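Local structure of xylan esterase 1 (3FCY) at residues A[42-47]-A[276-281]; A[186-191]-A[219-224]; A[223-228]-A[287-292]. The protein probably removes acetyl groups from xylan and related acetylated substrates, as an alpha/beta-hydrolase esterase of carbohydrate esterase family 7 that binds calcium. All coordinates share one frame; numbering follows the deposited sequence.

From the N terminus, the loop between helices 34-37 and 50-62 supplies residues 42-47, which wait more than 200 residues for 276-281; contact 1 thus closes a long loop that holds much of the central sheet. Nested inside it, contact 2 brings helix 176-192 against the end of helix 209-220 and the turn that follows. That turn runs straight into strand 226-230, so contact 3 begins where contact 2 ends, and the two share Arg223 and Val224. Contact 3 pairs this strand with 289-295, beyond helix 279-282, and therefore crosses contact 1. Together they tie the N-terminal loop, a helical layer and the sheet.

Contact 1. Residues A[42-47]-A[276-281]; sequences GTNPCP and YIDVKN
Asn44 and Asp278 meet, their CA atoms 7.8 Å apart, where the irregular loop 42-47 runs past 276-281, a segment that winds into a short helix. Lys280 makes the main polar link. Its chain runs extended until the last torsion (chi4 -52°), where it bends to bring NZ to the backbone carbonyl Asn44 O at 2.6 Å, the donor tilted from the carbonyl plane. The same NZ forms a salt bridge with Asp278 OD2 at 2.9 Å, meeting it from above the carboxylate plane, and a hydrogen bond to Asn281 OD1 at 3.1 Å, so three oxygens grip one buried ammonium group. Farther back on the lysine, CE rests on Gly42 CA at 3.7 Å, where a side chain on the glycine would collide with it. The side chains of Asn44 and Asp278 run past one another head to tail, amide and carboxylate planes 66° apart, CB of the asparagine lying 3.2 Å from OD2 of the aspartate, while Asn44 OD1 is taken by Lys238 N. At the far end Pro47 lies over one face of the Tyr276 ring: CG stands 3.5 Å from the ring centroid and only 8° off the normal, a CH-pi contact, and the ring's hydroxyl is hydrogen-bonded to Asp49. Asn281 ND2 adds a weak bond to Pro45 O beside its bond to Gly275 O. Asp278 OD1, which also takes a bond from Asp236 N, accepts from Lys280 N at 3.0 Å, the capping bond of an N-cap residue at the start of helix 279-282, here pinned to the N-terminal loop of the esterase domain.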
loop_
_atom_site.group_PDB
_atom_site.type_symbol
_atom_site.label_atom_id
_atom_site.label_comp_id
_atom_site.label_asym_id
_atom_site.label_seq_id
_atom_site.Cartn_x
_atom_site.Cartn_y
_atom_site.Cartn_z
ATOM N N GLY A 42 30.895 8.417 8.436
ATOM C CA GLY A 42 29.959 8.362 9.547
ATOM C C GLY A 42 29.493 9.689 10.108
ATOM O O GLY A 42 30.113 10.733 9.879
ATOM N N THR A 43 28.396 9.639 10.859
ATOM C CA THR A 43 27.817 10.835 11.462
ATOM C C THR A 43 27.553 10.665 12.954
ATOM O O THR A 43 27.707 11.610 13.725
ATOM C CB THR A 43 26.480 11.213 10.777
ATOM O OG1 THR A 43 26.690 11.374 9.368
ATOM C CG2 THR A 43 25.930 12.516 11.354
ATOM N N ASN A 44 27.150 9.466 13.364
ATOM C CA ASN A 44 26.856 9.228 14.774
ATOM C C ASN A 44 28.093 9.478 15.630
ATOM O O ASN A 44 29.186 9.020 15.304
ATOM C CB ASN A 44 26.371 7.795 14.995
ATOM C CG ASN A 44 25.554 7.655 16.263
ATOM O OD1 ASN A 44 24.361 7.961 16.278
ATOM N ND2 ASN A 44 26.197 7.218 17.341
ATOM N N PRO A 45 27.934 10.211 16.743
ATOM C CA PRO A 45 29.068 10.501 17.625
ATOM C C PRO A 45 29.669 9.248 18.256
ATOM O O PRO A 45 29.085 8.164 18.200
ATOM C CB PRO A 45 28.463 11.430 18.677
ATOM C CG PRO A 45 27.338 12.101 17.940
ATOM C CD PRO A 45 26.737 10.953 17.172
ATOM N N CYS A 46 30.848 9.412 18.845
ATOM C CA CYS A 46 31.546 8.326 19.519
ATOM C C CYS A 46 31.914 8.844 20.904
ATOM O O CYS A 46 32.632 9.833 21.031
ATOM C CB CYS A 46 32.815 7.945 18.756
ATOM S SG CYS A 46 33.708 6.545 19.476
ATOM N N PRO A 47 31.417 8.188 21.964
ATOM C CA PRO A 47 31.730 8.634 23.325
ATOM C C PRO A 47 33.232 8.826 23.531
ATOM O O PRO A 47 34.043 8.095 22.961
ATOM C CB PRO A 47 31.170 7.511 24.193
ATOM C CG PRO A 47 30.005 7.018 23.387
ATOM C CD PRO A 47 30.576 6.979 21.988
ATOM N N TYR A 276 28.091 3.917 21.802
ATOM C CA TYR A 276 28.749 2.787 22.448
ATOM C C TYR A 276 28.504 1.480 21.708
ATOM O O TYR A 276 29.334 0.567 21.756
ATOM C CB TYR A 276 28.261 2.625 23.888
ATOM C CG TYR A 276 28.786 3.662 24.848
ATOM C CD1 TYR A 276 30.156 3.784 25.097
ATOM C CD2 TYR A 276 27.914 4.505 25.530
ATOM C CE1 TYR A 276 30.641 4.725 26.010
ATOM C CE2 TYR A 276 28.387 5.446 26.439
ATOM C CZ TYR A 276 29.749 5.550 26.675
ATOM O OH TYR A 276 30.206 6.484 27.576
ATOM N N ILE A 277 27.361 1.386 21.034
ATOM C CA ILE A 277 27.026 0.169 20.307
ATOM C C ILE A 277 26.910 0.394 18.806
ATOM O O ILE A 277 26.172 -0.309 18.112
ATOM C CB ILE A 277 25.715 -0.460 20.846
ATOM C CG1 ILE A 277 24.558 0.537 20.734
ATOM C CG2 ILE A 277 25.912 -0.879 22.302
ATOM C CD1 ILE A 277 23.216 -0.038 21.154
ATOM N N ASP A 278 27.646 1.389 18.319
ATOM C CA ASP A 278 27.680 1.728 16.901
ATOM C C ASP A 278 28.892 0.981 16.347
ATOM O O ASP A 278 30.034 1.369 16.620
ATOM C CB ASP A 278 27.880 3.240 16.737
ATOM C CG ASP A 278 27.874 3.683 15.284
ATOM O OD1 ASP A 278 28.073 2.830 14.398
ATOM O OD2 ASP A 278 27.683 4.892 15.030
ATOM N N VAL A 279 28.658 -0.084 15.582
ATOM C CA VAL A 279 29.766 -0.870 15.038
ATOM C C VAL A 279 30.787 -0.076 14.231
ATOM O O VAL A 279 31.944 -0.491 14.116
ATOM C CB VAL A 279 29.271 -2.058 14.169
ATOM C CG1 VAL A 279 28.486 -3.030 15.033
ATOM C CG2 VAL A 279 28.431 -1.557 13.000
ATOM N N LYS A 280 30.383 1.063 13.676
ATOM C CA LYS A 280 31.330 1.857 12.907
ATOM C C LYS A 280 32.415 2.378 13.849
ATOM O O LYS A 280 33.506 2.730 13.403
ATOM C CB LYS A 280 30.633 3.032 12.210
ATOM C CG LYS A 280 30.669 4.334 12.992
ATOM C CD LYS A 280 29.997 5.460 12.233
ATOM C CE LYS A 280 30.206 6.787 12.940
ATOM N NZ LYS A 280 29.825 6.716 14.380
ATOM N N ASN A 281 32.116 2.426 15.148
ATOM C CA ASN A 281 33.090 2.906 16.129
ATOM C C ASN A 281 34.032 1.787 16.574
ATOM O O ASN A 281 35.184 2.039 16.928
ATOM C CB ASN A 281 32.393 3.500 17.361
ATOM C CG ASN A 281 31.677 4.814 17.064
ATOM O OD1 ASN A 281 32.068 5.563 16.170
ATOM N ND2 ASN A 281 30.633 5.106 17.832
#

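Contact 2. Residues A[186-191]-A[219-224]; sequences QLAGIV and ALEPRV
Ala188 and Glu221 form the close part of this contact, where the flank of helix 176-192 meets the residue at which the chain leaves helix 209-220. The methyl CB of Ala188 presses on the aliphatic part of the glutamate, 3.7 Å from Glu221 CG, and approaches Val224 CG2 at 4.3 Å. Both alanine and valine are buried, and the small alanine lets the turn come near the helix. Toward solvent the fit slackens: the backbone of Gly189 lies 3.9 Å, measured from its CA, from NH2 of the exposed Arg223, and the glycine is not pressed by the arginine. Above the alanine the glutamate chain bends (chi2 49°), and its carboxylate receives the arginine. Arg223 grips it side-on, NE to Glu221 OE2 at 3.0 Å and NH2 to Glu221 OE1 at 3.2 Å. Both oxygens lie close to the guanidinium plane, yet the nitrogens come from above the plane of the carboxylate. Arg223 N donates to Glu221 OE2 at 3.0 Å, on the anti lone pair of that oxygen, and the type I turn from Glu221 to Val224 is closed by a backbone bond from Val224 N to Glu221 O. No hydrogen bond joins the two segments: the helix is held to the turn by van der Waals contact, while the paired charges answer each other within the turn and would probably keep the glutamate ionised.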
loop_
_atom_site.group_PDB
_atom_site.type_symbol
_atom_site.label_atom_id
_atom_site.label_comp_id
_atom_site.label_asym_id
_atom_site.label_seq_id
_atom_site.Cartn_x
_atom_site.Cartn_y
_atom_site.Cartn_z
ATOM N N GLN A 186 32.937 -13.550 23.548
ATOM C CA GLN A 186 33.125 -14.679 24.443
ATOM C C GLN A 186 33.006 -15.983 23.669
ATOM O O GLN A 186 33.793 -16.906 23.870
ATOM C CB GLN A 186 32.084 -14.638 25.568
ATOM C CG GLN A 186 32.185 -15.787 26.571
ATOM C CD GLN A 186 31.224 -15.624 27.743
ATOM O OE1 GLN A 186 30.300 -14.810 27.697
ATOM N NE2 GLN A 186 31.435 -16.410 28.794
ATOM N N LEU A 187 32.019 -16.053 22.780
ATOM C CA LEU A 187 31.813 -17.252 21.982
ATOM C C LEU A 187 33.002 -17.499 21.057
ATOM O O LEU A 187 33.386 -18.644 20.830
ATOM C CB LEU A 187 30.524 -17.138 21.156
ATOM C CG LEU A 187 30.210 -18.330 20.241
ATOM C CD1 LEU A 187 30.116 -19.606 21.067
ATOM C CD2 LEU A 187 28.902 -18.086 19.496
ATOM N N ALA A 188 33.583 -16.429 20.521
ATOM C CA ALA A 188 34.731 -16.567 19.628
ATOM C C ALA A 188 35.902 -17.204 20.388
ATOM O O ALA A 188 36.626 -18.040 19.843
ATOM C CB ALA A 188 35.144 -15.200 19.071
ATOM N N GLY A 189 36.072 -16.806 21.646
ATOM C CA GLY A 189 37.142 -17.351 22.465
ATOM C C GLY A 189 36.884 -18.805 22.801
ATOM O O GLY A 189 37.808 -19.622 22.830
ATOM N N ILE A 190 35.621 -19.133 23.054
ATOM C CA ILE A 190 35.248 -20.503 23.376
ATOM C C ILE A 190 35.514 -21.383 22.159
ATOM O O ILE A 190 36.040 -22.487 22.278
ATOM C CB ILE A 190 33.749 -20.595 23.766
ATOM C CG1 ILE A 190 33.530 -19.947 25.138
ATOM C CG2 ILE A 190 33.289 -22.045 23.772
ATOM C CD1 ILE A 190 32.067 -19.889 25.573
ATOM N N VAL A 191 35.147 -20.884 20.983
ATOM C CA VAL A 191 35.353 -21.627 19.747
ATOM C C VAL A 191 36.843 -21.852 19.515
ATOM O O VAL A 191 37.259 -22.942 19.130
ATOM C CB VAL A 191 34.755 -20.870 18.543
ATOM C CG1 VAL A 191 35.225 -21.500 17.239
ATOM C CG2 VAL A 191 33.229 -20.891 18.628
ATOM N N ALA A 219 35.924 -7.247 16.253
ATOM C CA ALA A 219 36.518 -6.057 16.856
ATOM C C ALA A 219 36.899 -6.317 18.309
ATOM O O ALA A 219 37.964 -5.897 18.769
ATOM C CB ALA A 219 35.543 -4.887 16.777
ATOM N N LEU A 220 36.025 -7.020 19.025
ATOM C CA LEU A 220 36.245 -7.325 20.432
ATOM C C LEU A 220 37.126 -8.552 20.661
ATOM O O LEU A 220 37.655 -8.750 21.758
ATOM C CB LEU A 220 34.896 -7.472 21.139
ATOM C CG LEU A 220 34.120 -6.146 21.196
ATOM C CD1 LEU A 220 32.684 -6.390 21.637
ATOM C CD2 LEU A 220 34.826 -5.177 22.151
ATOM N N GLU A 221 37.268 -9.378 19.628
ATOM C CA GLU A 221 38.134 -10.552 19.682
ATOM C C GLU A 221 38.999 -10.472 18.427
ATOM O O GLU A 221 38.745 -11.160 17.437
ATOM C CB GLU A 221 37.332 -11.858 19.687
ATOM C CG GLU A 221 38.208 -13.109 19.578
ATOM C CD GLU A 221 39.377 -13.097 20.558
ATOM O OE1 GLU A 221 39.185 -13.459 21.736
ATOM O OE2 GLU A 221 40.493 -12.711 20.147
ATOM N N PRO A 222 40.035 -9.614 18.460
ATOM C CA PRO A 222 40.987 -9.368 17.368
ATOM C C PRO A 222 41.630 -10.615 16.761
ATOM O O PRO A 222 42.192 -10.554 15.664
ATOM C CB PRO A 222 42.025 -8.446 18.011
ATOM C CG PRO A 222 41.252 -7.741 19.079
ATOM C CD PRO A 222 40.427 -8.860 19.663
ATOM N N ARG A 223 41.555 -11.741 17.466
ATOM C CA ARG A 223 42.135 -12.975 16.954
ATOM C C ARG A 223 41.348 -13.508 15.759
ATOM O O ARG A 223 41.878 -14.287 14.963
ATOM C CB ARG A 223 42.212 -14.043 18.055
ATOM C CG ARG A 223 43.306 -13.795 19.097
ATOM C CD ARG A 223 43.406 -14.949 20.097
ATOM N NE ARG A 223 42.221 -15.043 20.945
ATOM C CZ ARG A 223 41.908 -16.098 21.694
ATOM N NH1 ARG A 223 42.691 -17.168 21.709
ATOM N NH2 ARG A 223 40.804 -16.084 22.431
ATOM N N VAL A 224 40.087 -13.097 15.633
ATOM C CA VAL A 224 39.264 -13.535 14.506
ATOM C C VAL A 224 39.996 -13.173 13.216
ATOM O O VAL A 224 40.365 -12.021 13.007
ATOM C CB VAL A 224 37.878 -12.863 14.535
ATOM C CG1 VAL A 224 37.147 -13.105 13.224
ATOM C CG2 VAL A 224 37.072 -13.421 15.699
#

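Contact 3. Residues A[223-228]-A[287-292]; sequences RVRKVV and KGDVLM
Val227 and Val290 lie side by side in two parallel strands, 226-228 and 289-292, whose axes approach to 4.7 Å at an angle of 13°. The backbone bonds use both polar atoms of Val227: its N donates to Asp289 O at 2.8 Å, and its O accepts from Leu291 N at 2.8 Å, so that one residue brackets Val290 as parallel pairing requires. Upstream, Asp289 N bonds to Arg225 O. Gly288 allows the chains to close in here, since a side chain on it would strike Val224 O and Arg225 O. A water bridges the loops before the strands, 3.1 Å from Val224 O and 2.9 Å from Lys287 N. These are neighbouring strands of the central sheet of an alpha/beta hydrolase, flanked by 202-207, which leads to the predicted nucleophile Ser208, and by 317-322. The ionic contacts gather on one oxygen, Asp289 OD2. Arg225 NH1 reaches it at 2.9 Å, the oxygen near the guanidinium plane and the two flat groups 85° apart. Lys226, bent near its root (chi2 -63°), brings NZ over to the same oxygen at a doubtfully short 2.5 Å; NZ also forms a salt bridge with Glu343, a calcium ligand, and the lysine makes a cation-pi contact with Phe340. An alanine in place of Asp289 would probably leave Arg225 without this partner, set free to turn, and Lys226 with one carboxylate fewer. Among apolar contacts, Val227 CB meets Val290 CG2 at 3.9 Å on one face of the sheet. On the other face, Val228 packs beneath helix 333-342 against Phe333, Phe340 and Met341.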
loop_
_atom_site.group_PDB
_atom_site.type_symbol
_atom_site.label_atom_id
_atom_site.label_comp_id
_atom_site.label_asym_id
_atom_site.label_seq_id
_atom_site.Cartn_x
_atom_site.Cartn_y
_atom_site.Cartn_z
ATOM N N ARG A 223 41.555 -11.741 17.466
ATOM C CA ARG A 223 42.135 -12.975 16.954
ATOM C C ARG A 223 41.348 -13.508 15.759
ATOM O O ARG A 223 41.878 -14.287 14.963
ATOM C CB ARG A 223 42.212 -14.043 18.055
ATOM C CG ARG A 223 43.306 -13.795 19.097
ATOM C CD ARG A 223 43.406 -14.949 20.097
ATOM N NE ARG A 223 42.221 -15.043 20.945
ATOM C CZ ARG A 223 41.908 -16.098 21.694
ATOM N NH1 ARG A 223 42.691 -17.168 21.709
ATOM N NH2 ARG A 223 40.804 -16.084 22.431
ATOM N N VAL A 224 40.087 -13.097 15.633
ATOM C CA VAL A 224 39.264 -13.535 14.506
ATOM C C VAL A 224 39.996 -13.173 13.216
ATOM O O VAL A 224 40.365 -12.021 13.007
ATOM C CB VAL A 224 37.878 -12.863 14.535
ATOM C CG1 VAL A 224 37.147 -13.105 13.224
ATOM C CG2 VAL A 224 37.072 -13.421 15.699
ATOM N N ARG A 225 40.180 -14.168 12.356
ATOM C CA ARG A 225 40.925 -14.017 11.104
ATOM C C ARG A 225 40.172 -13.528 9.854
ATOM O O ARG A 225 40.745 -12.797 9.036
ATOM C CB ARG A 225 41.619 -15.348 10.790
ATOM C CG ARG A 225 42.717 -15.259 9.751
ATOM C CD ARG A 225 43.887 -14.427 10.254
ATOM N NE ARG A 225 44.957 -14.370 9.263
ATOM C CZ ARG A 225 44.863 -13.745 8.093
ATOM N NH1 ARG A 225 43.745 -13.110 7.761
ATOM N NH2 ARG A 225 45.887 -13.771 7.246
ATOM N N LYS A 226 38.915 -13.943 9.695
ATOM C CA LYS A 226 38.104 -13.543 8.537
ATOM C C LYS A 226 36.750 -12.981 8.964
ATOM O O LYS A 226 36.150 -13.448 9.938
ATOM C CB LYS A 226 37.865 -14.735 7.597
ATOM C CG LYS A 226 39.087 -15.219 6.826
ATOM C CD LYS A 226 39.646 -14.168 5.883
ATOM C CE LYS A 226 40.802 -14.745 5.083
ATOM N NZ LYS A 226 41.501 -13.749 4.233
ATOM N N VAL A 227 36.263 -11.991 8.221
ATOM C CA VAL A 227 34.983 -11.363 8.540
ATOM C C VAL A 227 34.119 -11.096 7.311
ATOM O O VAL A 227 34.537 -10.394 6.390
ATOM C CB VAL A 227 35.186 -10.007 9.255
ATOM C CG1 VAL A 227 33.852 -9.488 9.776
ATOM C CG2 VAL A 227 36.204 -10.149 10.382
ATOM N N VAL A 228 32.920 -11.666 7.294
ATOM C CA VAL A 228 31.993 -11.424 6.195
ATOM C C VAL A 228 30.802 -10.693 6.802
ATOM O O VAL A 228 30.083 -11.238 7.645
ATOM C CB VAL A 228 31.520 -12.729 5.513
ATOM C CG1 VAL A 228 30.451 -12.409 4.466
ATOM C CG2 VAL A 228 32.708 -13.425 4.830
ATOM N N LYS A 287 41.127 -6.831 13.111
ATOM C CA LYS A 287 42.442 -7.184 12.588
ATOM C C LYS A 287 42.317 -8.162 11.424
ATOM O O LYS A 287 43.156 -8.182 10.526
ATOM C CB LYS A 287 43.297 -7.826 13.685
ATOM C CG LYS A 287 43.299 -7.072 15.008
ATOM C CD LYS A 287 43.924 -5.694 14.890
ATOM C CE LYS A 287 45.429 -5.780 14.689
ATOM N NZ LYS A 287 46.066 -4.429 14.630
ATOM N N GLY A 288 41.266 -8.976 11.446
ATOM C CA GLY A 288 41.074 -9.949 10.385
ATOM C C GLY A 288 40.726 -9.304 9.060
ATOM O O GLY A 288 40.457 -8.104 9.004
ATOM N N ASP A 289 40.746 -10.095 7.990
ATOM C CA ASP A 289 40.402 -9.586 6.666
ATOM C C ASP A 289 38.885 -9.461 6.598
ATOM O O ASP A 289 38.162 -10.304 7.133
ATOM C CB ASP A 289 40.891 -10.535 5.569
ATOM C CG ASP A 289 42.387 -10.797 5.644
ATOM O OD1 ASP A 289 43.141 -9.873 6.025
ATOM O OD2 ASP A 289 42.809 -11.923 5.309
ATOM N N VAL A 290 38.407 -8.419 5.929
ATOM C CA VAL A 290 36.974 -8.183 5.824
ATOM C C VAL A 290 36.437 -8.153 4.395
ATOM O O VAL A 290 37.065 -7.605 3.493
ATOM C CB VAL A 290 36.600 -6.846 6.501
ATOM C CG1 VAL A 290 35.085 -6.643 6.468
ATOM C CG2 VAL A 290 37.117 -6.830 7.939
ATOM N N LEU A 291 35.278 -8.770 4.201
ATOM C CA LEU A 291 34.597 -8.773 2.911
ATOM C C LEU A 291 33.165 -8.371 3.226
ATOM O O LEU A 291 32.483 -9.035 4.013
ATOM C CB LEU A 291 34.599 -10.160 2.259
ATOM C CG LEU A 291 33.751 -10.253 0.979
ATOM C CD1 LEU A 291 34.334 -9.328 -0.096
ATOM C CD2 LEU A 291 33.711 -11.691 0.472
ATOM N N MET A 292 32.710 -7.280 2.623
ATOM C CA MET A 292 31.354 -6.804 2.863
ATOM C C MET A 292 30.592 -6.646 1.555
ATOM O O MET A 292 31.181 -6.686 0.474
ATOM C CB MET A 292 31.397 -5.455 3.593
ATOM C CG MET A 292 31.961 -5.512 5.009
ATOM S SD MET A 292 32.073 -3.872 5.797
ATOM C CE MET A 292 30.392 -3.326 5.653
HETATM O O HOH W 1 39.558 -9.196 13.865
#